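Local coordinates for 6-carboxyhexanoate--CoA ligase (Aquifex aeolicus, PDB 5TVA), which belongs to the BioW family of ligases and binds coenzyme A and adenosine monophosphate in neighbouring pockets, at residues S5-A10 with T136-W141; L171-V176 with I228-Q233. All blocks are in the same frame, centred on the assembly; numbering follows the deposited sequence.

In the fold
Contact 1 and contact 2, whose centres lie 15 Å apart, meet along the segment 136-141, which runs between bound coenzyme A and the helix 224-233. Ile-137 N probably donates a hydrogen bond to Leu-231 O at 3.1 Å, and Thr-136 OG1 packs against Leu-231 CD2 at 3.6 Å. Lys-169 NZ, on the helix that leads into 171-176, spans both contacts by hydrogen bonds to Ile-137 O and Cys-230 O. Contact 1 lines both ligand pockets, with the Ile-137 side chain about 5 Å from adenosine monophosphate. Contact 2 lies farther from the ligands, its Leu-231 side chain about 7 Å from that nucleotide and about 10 Å from coenzyme A.

Contact 1 (S5-A10 with T136-W141); sequences SVRMRA and TIHFDW. With COA (coenzyme A), chain D.
Ser-5 and His-138 make the nearest backbone approach, their CA atoms 7.2 Å apart, and no hydrogen bond passes directly between the segments; the contact is made by side chains. Arg-7 and His-138 carry most of it. A bend at chi3 (-81°) turns the Arg-7 guanidinium so that one face meets His-138, whose corner CE1 lies over its centre, 3.6 Å from CZ. The two planes are 61° apart, so the histidine meets the guanidinium with a corner instead of stacking on it. At the end of the same chain, Arg-7 NH1 lies 3.9 Å from Ile-137 CD1, a methyl that also covers a face of the His-138 ring. Ser-5 OG stands 3.7 Å from His-138 ND1, but its hydrogen bond goes to Glu-21, whose carboxylate also accepts from His-138 N and thereby bridges the segments. Strand 3-12 is the central strand of a three-stranded antiparallel sheet: Val-6 and Met-8 pack on helix 29-37, while Arg-7 and Arg-9 reach coenzyme A from the other face. One phosphate of the ligand sits beside both arginines. Arg-7 NH1 is 3.1 Å from its O5A, with NH2 of the same guanidinium salt-bridged to Glu-51, and Arg-9 NH1 donates to its O4A at 3.1 Å (146° at the hydrogen), with O4A in the guanidinium plane. Further along coenzyme A, Ile-137 CG2 touches CAP at 3.7 Å, and Phe-139 presents its ring edge, CZ lying 3.6 Å from C6P.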
loop_
_atom_site.group_PDB
_atom_site.type_symbol
_atom_site.label_atom_id
_atom_site.label_comp_id
_atom_site.label_asym_id
_atom_site.label_seq_id
_atom_site.Cartn_x
_atom_site.Cartn_y
_atom_site.Cartn_z
ATOM N N SER A 5 2.636 15.904 10.639
ATOM C CA SER A 5 2.033 14.995 9.679
ATOM C C SER A 5 1.027 15.779 8.843
ATOM O O SER A 5 0.194 16.498 9.397
ATOM C CB SER A 5 1.352 13.846 10.423
ATOM O OG SER A 5 0.336 13.252 9.650
ATOM N N VAL A 6 1.128 15.675 7.517
ATOM C CA VAL A 6 0.265 16.421 6.599
ATOM C C VAL A 6 -0.505 15.417 5.763
ATOM O O VAL A 6 0.076 14.765 4.887
ATOM C CB VAL A 6 1.059 17.367 5.695
ATOM C CG1 VAL A 6 0.106 18.165 4.813
ATOM C CG2 VAL A 6 1.913 18.285 6.529
ATOM N N ARG A 7 -1.810 15.300 6.009
ATOM C CA ARG A 7 -2.635 14.304 5.329
ATOM C C ARG A 7 -3.661 14.987 4.446
ATOM O O ARG A 7 -4.415 15.837 4.924
ATOM C CB ARG A 7 -3.367 13.389 6.317
ATOM C CG ARG A 7 -2.489 12.369 7.017
ATOM C CD ARG A 7 -3.300 11.578 8.079
ATOM N NE ARG A 7 -3.420 12.342 9.323
ATOM C CZ ARG A 7 -4.196 12.016 10.370
ATOM N NH1 ARG A 7 -4.963 10.928 10.346
ATOM N NH2 ARG A 7 -4.204 12.790 11.453
ATOM N N MET A 8 -3.717 14.574 3.176
ATOM C CA MET A 8 -4.652 15.119 2.201
ATOM C C MET A 8 -5.484 13.993 1.609
ATOM O O MET A 8 -4.958 12.928 1.291
ATOM C CB MET A 8 -3.893 15.857 1.086
ATOM C CG MET A 8 -4.774 16.482 -0.039
ATOM S SD MET A 8 -5.355 15.346 -1.338
ATOM C CE MET A 8 -3.800 14.854 -2.088
ATOM N N ARG A 9 -6.784 14.232 1.470
ATOM C CA ARG A 9 -7.670 13.393 0.674
ATOM C C ARG A 9 -8.557 14.302 -0.163
ATOM O O ARG A 9 -8.863 15.428 0.245
ATOM C CB ARG A 9 -8.533 12.496 1.550
ATOM C CG ARG A 9 -9.552 13.275 2.373
ATOM C CD ARG A 9 -10.286 12.366 3.323
ATOM N NE ARG A 9 -11.502 12.979 3.845
ATOM C CZ ARG A 9 -11.587 13.532 5.051
ATOM N NH1 ARG A 9 -10.527 13.536 5.852
ATOM N NH2 ARG A 9 -12.718 14.080 5.457
ATOM N N ALA A 10 -8.957 13.821 -1.343
ATOM C CA ALA A 10 -9.765 14.619 -2.266
ATOM C C ALA A 10 -10.780 13.728 -2.962
ATOM O O ALA A 10 -10.482 12.577 -3.293
ATOM C CB ALA A 10 -8.905 15.342 -3.310
ATOM N N THR A 136 -3.217 1.774 5.984
ATOM C CA THR A 136 -1.892 2.131 6.477
ATOM C C THR A 136 -1.694 3.630 6.317
ATOM O O THR A 136 -1.914 4.168 5.226
ATOM C CB THR A 136 -0.813 1.380 5.692
ATOM O OG1 THR A 136 -1.019 -0.033 5.784
ATOM C CG2 THR A 136 0.575 1.742 6.188
ATOM N N ILE A 137 -1.293 4.315 7.398
ATOM C CA ILE A 137 -1.084 5.766 7.396
ATOM C C ILE A 137 0.129 6.079 8.259
ATOM O O ILE A 137 0.772 5.180 8.810
ATOM C CB ILE A 137 -2.317 6.574 7.879
ATOM C CG1 ILE A 137 -2.700 6.256 9.328
ATOM C CG2 ILE A 137 -3.552 6.374 6.939
ATOM C CD1 ILE A 137 -3.591 7.352 9.933
ATOM N N HIS A 138 0.456 7.371 8.351
ATOM C CA HIS A 138 1.502 7.861 9.260
ATOM C C HIS A 138 2.856 7.242 8.931
ATOM O O HIS A 138 3.588 6.772 9.811
ATOM C CB HIS A 138 1.138 7.609 10.726
ATOM C CG HIS A 138 0.085 8.525 11.257
ATOM N ND1 HIS A 138 -0.241 9.721 10.655
ATOM C CD2 HIS A 138 -0.698 8.435 12.356
ATOM C CE1 HIS A 138 -1.190 10.321 11.351
ATOM N NE2 HIS A 138 -1.482 9.562 12.393
ATOM N N PHE A 139 3.178 7.240 7.644
ATOM C CA PHE A 139 4.466 6.786 7.141
ATOM C C PHE A 139 4.924 7.776 6.081
ATOM O O PHE A 139 4.097 8.386 5.399
ATOM C CB PHE A 139 4.374 5.363 6.546
ATOM C CG PHE A 139 3.566 5.299 5.304
ATOM C CD1 PHE A 139 4.168 5.525 4.040
ATOM C CD2 PHE A 139 2.208 5.057 5.365
ATOM C CE1 PHE A 139 3.411 5.516 2.869
ATOM C CE2 PHE A 139 1.452 5.018 4.213
ATOM C CZ PHE A 139 2.062 5.266 2.940
ATOM N N ASP A 140 6.242 7.931 5.948
ATOM C CA ASP A 140 6.821 8.735 4.876
ATOM C C ASP A 140 8.296 8.384 4.742
ATOM O O ASP A 140 8.917 7.871 5.686
ATOM C CB ASP A 140 6.638 10.241 5.142
ATOM C CG ASP A 140 6.823 11.105 3.872
ATOM O OD1 ASP A 140 6.958 10.541 2.760
ATOM O OD2 ASP A 140 6.781 12.350 3.997
ATOM N N TRP A 141 8.837 8.625 3.543
ATOM C CA TRP A 141 10.289 8.647 3.359
ATOM C C TRP A 141 10.887 9.784 4.173
ATOM O O TRP A 141 10.416 10.921 4.103
ATOM C CB TRP A 141 10.680 8.843 1.877
ATOM C CG TRP A 141 10.268 7.745 0.949
ATOM C CD1 TRP A 141 9.231 7.766 0.070
ATOM C CD2 TRP A 141 10.865 6.452 0.834
ATOM N NE1 TRP A 141 9.143 6.565 -0.585
ATOM C CE2 TRP A 141 10.142 5.744 -0.139
ATOM C CE3 TRP A 141 11.931 5.814 1.480
ATOM C CZ2 TRP A 141 10.465 4.434 -0.513
ATOM C CZ3 TRP A 141 12.253 4.514 1.111
ATOM C CH2 TRP A 141 11.524 3.839 0.122
HETATM N N1A COA D . -9.432 5.579 -0.202
HETATM C C2A COA D . -10.754 5.793 -0.127
HETATM N N3A COA D . -11.276 6.599 0.788
HETATM C C4A COA D . -10.485 7.208 1.694
HETATM C C5A COA D . -9.103 7.009 1.652
HETATM C C6A COA D . -8.597 6.152 0.642
HETATM N N6A COA D . -7.101 5.897 0.572
HETATM N N7A COA D . -8.541 7.726 2.627
HETATM C C8A COA D . -9.506 8.354 3.272
HETATM N N9A COA D . -10.679 8.078 2.699
HETATM C C1B COA D . -11.936 8.603 3.309
HETATM C C2B COA D . -13.147 8.391 2.999
HETATM O O2B COA D . -13.469 6.999 2.683
HETATM C C3B COA D . -13.623 8.647 4.584
HETATM O O3B COA D . -13.128 7.508 5.337
HETATM P P3B COA D . -13.987 6.239 6.029
HETATM O O7A COA D . -13.382 6.017 7.381
HETATM O O8A COA D . -15.455 6.514 6.154
HETATM O O9A COA D . -13.815 4.972 5.233
HETATM C C4B COA D . -13.035 9.756 4.933
HETATM O O4B COA D . -11.979 10.061 3.820
HETATM C C5B COA D . -12.295 9.731 6.355
HETATM O O5B COA D . -11.063 9.101 6.260
HETATM P P1A COA D . -9.703 9.519 7.141
HETATM O O1A COA D . -9.204 8.283 7.902
HETATM O O2A COA D . -9.941 10.668 8.092
HETATM O O3A COA D . -8.527 9.917 6.060
HETATM P P2A COA D . -7.191 10.910 6.318
HETATM O O4A COA D . -7.694 12.352 6.163
HETATM O O5A COA D . -6.658 10.770 7.753
HETATM O O6A COA D . -6.040 10.523 5.144
HETATM C CBP COA D . -4.698 9.033 3.514
HETATM C CCP COA D . -5.704 9.148 4.768
HETATM C CDP COA D . -5.449 9.412 2.210
HETATM C CEP COA D . -3.607 10.119 3.640
HETATM C CAP COA D . -4.061 7.539 3.417
HETATM O OAP COA D . -4.717 6.730 2.515
HETATM C C9P COA D . -2.563 7.467 3.005
HETATM O O9P COA D . -1.677 7.452 3.833
HETATM N N8P COA D . -2.183 7.401 1.597
HETATM C C7P COA D . -0.746 7.357 1.172
HETATM C C6P COA D . -0.387 6.071 0.440
HETATM C C5P COA D . -1.160 5.831 -0.904
HETATM O O5P COA D . -2.324 5.952 -0.975
HETATM N N4P COA D . -0.375 5.421 -2.097
HETATM C C3P COA D . -1.090 5.208 -3.421
HETATM C C2P COA D . -0.149 4.443 -4.359
HETATM S S1P COA D . 0.358 2.970 -3.420
#

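Contact 2 (L171-V176 with I228-Q233); sequences LFCGVV and IECLTQ
Cys-173 and Cys-230 are joined by a disulfide that staples the last turn of helix 158-173 to the C-terminal part of helix 224-233. Just beyond the first cysteine, Gly-174 ends its helix in a Schellman motif. The covalent link sits where the backbones come nearest, with the two CA atoms 5.4 Å apart. Its SG-SG bond is 2.1 Å long and the torsion about it is -70°. The two halves are built differently: in Cys-230 the sulfur points opposite the backbone N (chi1 -173°), whereas in Cys-173 it lies beside its own N and opposite the carbonyl carbon. Both CB atoms point across the contact.

Apolar packing adds to the bridge from Leu-231. This side chain uses a single branch, with Leu-231 CD2 lying 3.9 Å from Cys-173 CB. More loosely, Leu-231 CD2 also meets Val-175 CG2 at 4.4 Å. Leu-231 and Val-175 both also touch Tyr-217 of strand 214-219, a residue of the adenosine monophosphate pocket, so the packing ties helix 224-233 and the turn after helix 158-173 to that strand.

Backbone hydrogen bonds shape each segment separately, none crossing between them. In 228-233, Thr-232 N donates to Ile-228 O at 3.0 Å, as expected within a helix. In 171-176 the chain turns at Gly-174, whose phi of 110° takes it out of the helical path while its N still donates to Leu-171 O at 3.3 Å.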
loop_
_atom_site.group_PDB
_atom_site.type_symbol
_atom_site.label_atom_id
_atom_site.label_comp_id
_atom_site.label_asym_id
_atom_site.label_seq_id
_atom_site.Cartn_x
_atom_site.Cartn_y
_atom_site.Cartn_z
ATOM N N LEU A 171 5.311 -4.215 6.459
ATOM C CA LEU A 171 6.233 -5.254 6.912
ATOM C C LEU A 171 6.884 -4.890 8.241
ATOM O O LEU A 171 7.095 -5.763 9.088
ATOM C CB LEU A 171 7.304 -5.518 5.854
ATOM C CG LEU A 171 6.764 -5.940 4.485
ATOM C CD1 LEU A 171 7.918 -6.158 3.492
ATOM C CD2 LEU A 171 5.881 -7.184 4.621
ATOM N N PHE A 172 7.212 -3.614 8.447
ATOM C CA PHE A 172 7.768 -3.220 9.734
ATOM C C PHE A 172 6.751 -3.407 10.859
ATOM O O PHE A 172 7.126 -3.759 11.986
ATOM C CB PHE A 172 8.254 -1.774 9.673
ATOM C CG PHE A 172 8.621 -1.204 11.006
ATOM C CD1 PHE A 172 9.878 -1.438 11.549
ATOM C CD2 PHE A 172 7.705 -0.434 11.733
ATOM C CE1 PHE A 172 10.214 -0.913 12.804
ATOM C CE2 PHE A 172 8.034 0.088 12.995
ATOM C CZ PHE A 172 9.290 -0.144 13.525
ATOM N N CYS A 173 5.468 -3.188 10.566
ATOM C CA CYS A 173 4.404 -3.301 11.545
ATOM C C CYS A 173 4.001 -4.742 11.838
ATOM O O CYS A 173 3.211 -4.969 12.762
ATOM C CB CYS A 173 3.194 -2.505 11.061
ATOM S SG CYS A 173 3.355 -0.759 11.399
ATOM N N GLY A 174 4.526 -5.719 11.093
ATOM C CA GLY A 174 4.246 -7.114 11.368
ATOM C C GLY A 174 3.380 -7.812 10.352
ATOM O O GLY A 174 3.039 -8.980 10.556
ATOM N N VAL A 175 2.974 -7.152 9.276
ATOM C CA VAL A 175 2.367 -7.902 8.191
ATOM C C VAL A 175 3.427 -8.825 7.619
ATOM O O VAL A 175 4.569 -8.413 7.403
ATOM C CB VAL A 175 1.781 -6.947 7.148
ATOM C CG1 VAL A 175 1.390 -7.709 5.860
ATOM C CG2 VAL A 175 0.578 -6.216 7.763
ATOM N N VAL A 176 3.076 -10.102 7.454
ATOM C CA VAL A 176 4.040 -11.079 6.962
ATOM C C VAL A 176 4.299 -10.861 5.479
ATOM O O VAL A 176 5.454 -10.857 5.025
ATOM C CB VAL A 176 3.543 -12.513 7.239
ATOM C CG1 VAL A 176 4.518 -13.532 6.652
ATOM C CG2 VAL A 176 3.343 -12.755 8.768
ATOM N N ILE A 228 -2.789 -3.734 13.817
ATOM C CA ILE A 228 -3.692 -2.640 13.464
ATOM C C ILE A 228 -3.250 -1.343 14.125
ATOM O O ILE A 228 -3.205 -0.284 13.485
ATOM C CB ILE A 228 -5.143 -2.979 13.843
ATOM C CG1 ILE A 228 -5.604 -4.251 13.141
ATOM C CG2 ILE A 228 -6.081 -1.814 13.488
ATOM C CD1 ILE A 228 -7.079 -4.523 13.328
ATOM N N GLU A 229 -2.919 -1.397 15.417
ATOM C CA GLU A 229 -2.403 -0.203 16.069
ATOM C C GLU A 229 -1.188 0.346 15.327
ATOM O O GLU A 229 -1.048 1.562 15.167
ATOM C CB GLU A 229 -2.046 -0.507 17.519
ATOM C CG GLU A 229 -1.482 0.674 18.245
ATOM C CD GLU A 229 -1.168 0.362 19.707
ATOM O OE1 GLU A 229 -0.327 -0.521 19.962
ATOM O OE2 GLU A 229 -1.779 0.990 20.606
ATOM N N CYS A 230 -0.276 -0.533 14.908
ATOM C CA CYS A 230 0.946 -0.079 14.252
ATOM C C CYS A 230 0.635 0.535 12.896
ATOM O O CYS A 230 1.116 1.629 12.575
ATOM C CB CYS A 230 1.931 -1.240 14.100
ATOM S SG CYS A 230 3.549 -0.760 13.491
ATOM N N LEU A 231 -0.210 -0.138 12.110
ATOM C CA LEU A 231 -0.532 0.356 10.776
ATOM C C LEU A 231 -1.175 1.735 10.834
ATOM O O LEU A 231 -0.951 2.565 9.943
ATOM C CB LEU A 231 -1.458 -0.626 10.048
ATOM C CG LEU A 231 -0.926 -2.020 9.722
ATOM C CD1 LEU A 231 -2.063 -2.946 9.278
ATOM C CD2 LEU A 231 0.152 -1.916 8.657
ATOM N N THR A 232 -1.998 1.998 11.867
ATOM C CA THR A 232 -2.872 3.157 11.839
ATOM C C THR A 232 -2.446 4.285 12.767
ATOM O O THR A 232 -2.967 5.398 12.624
ATOM C CB THR A 232 -4.324 2.745 12.157
ATOM O OG1 THR A 232 -4.453 2.260 13.519
ATOM C CG2 THR A 232 -4.786 1.683 11.186
ATOM N N GLN A 233 -1.492 4.052 13.671
ATOM C CA GLN A 233 -1.144 5.044 14.676
ATOM C C GLN A 233 0.357 5.306 14.782
ATOM O O GLN A 233 0.759 6.435 15.052
ATOM C CB GLN A 233 -1.697 4.623 16.056
ATOM C CG GLN A 233 -3.231 4.511 16.090
ATOM C CD GLN A 233 -3.840 4.317 17.507
ATOM O OE1 GLN A 233 -3.132 4.194 18.516
ATOM N NE2 GLN A 233 -5.163 4.284 17.564
#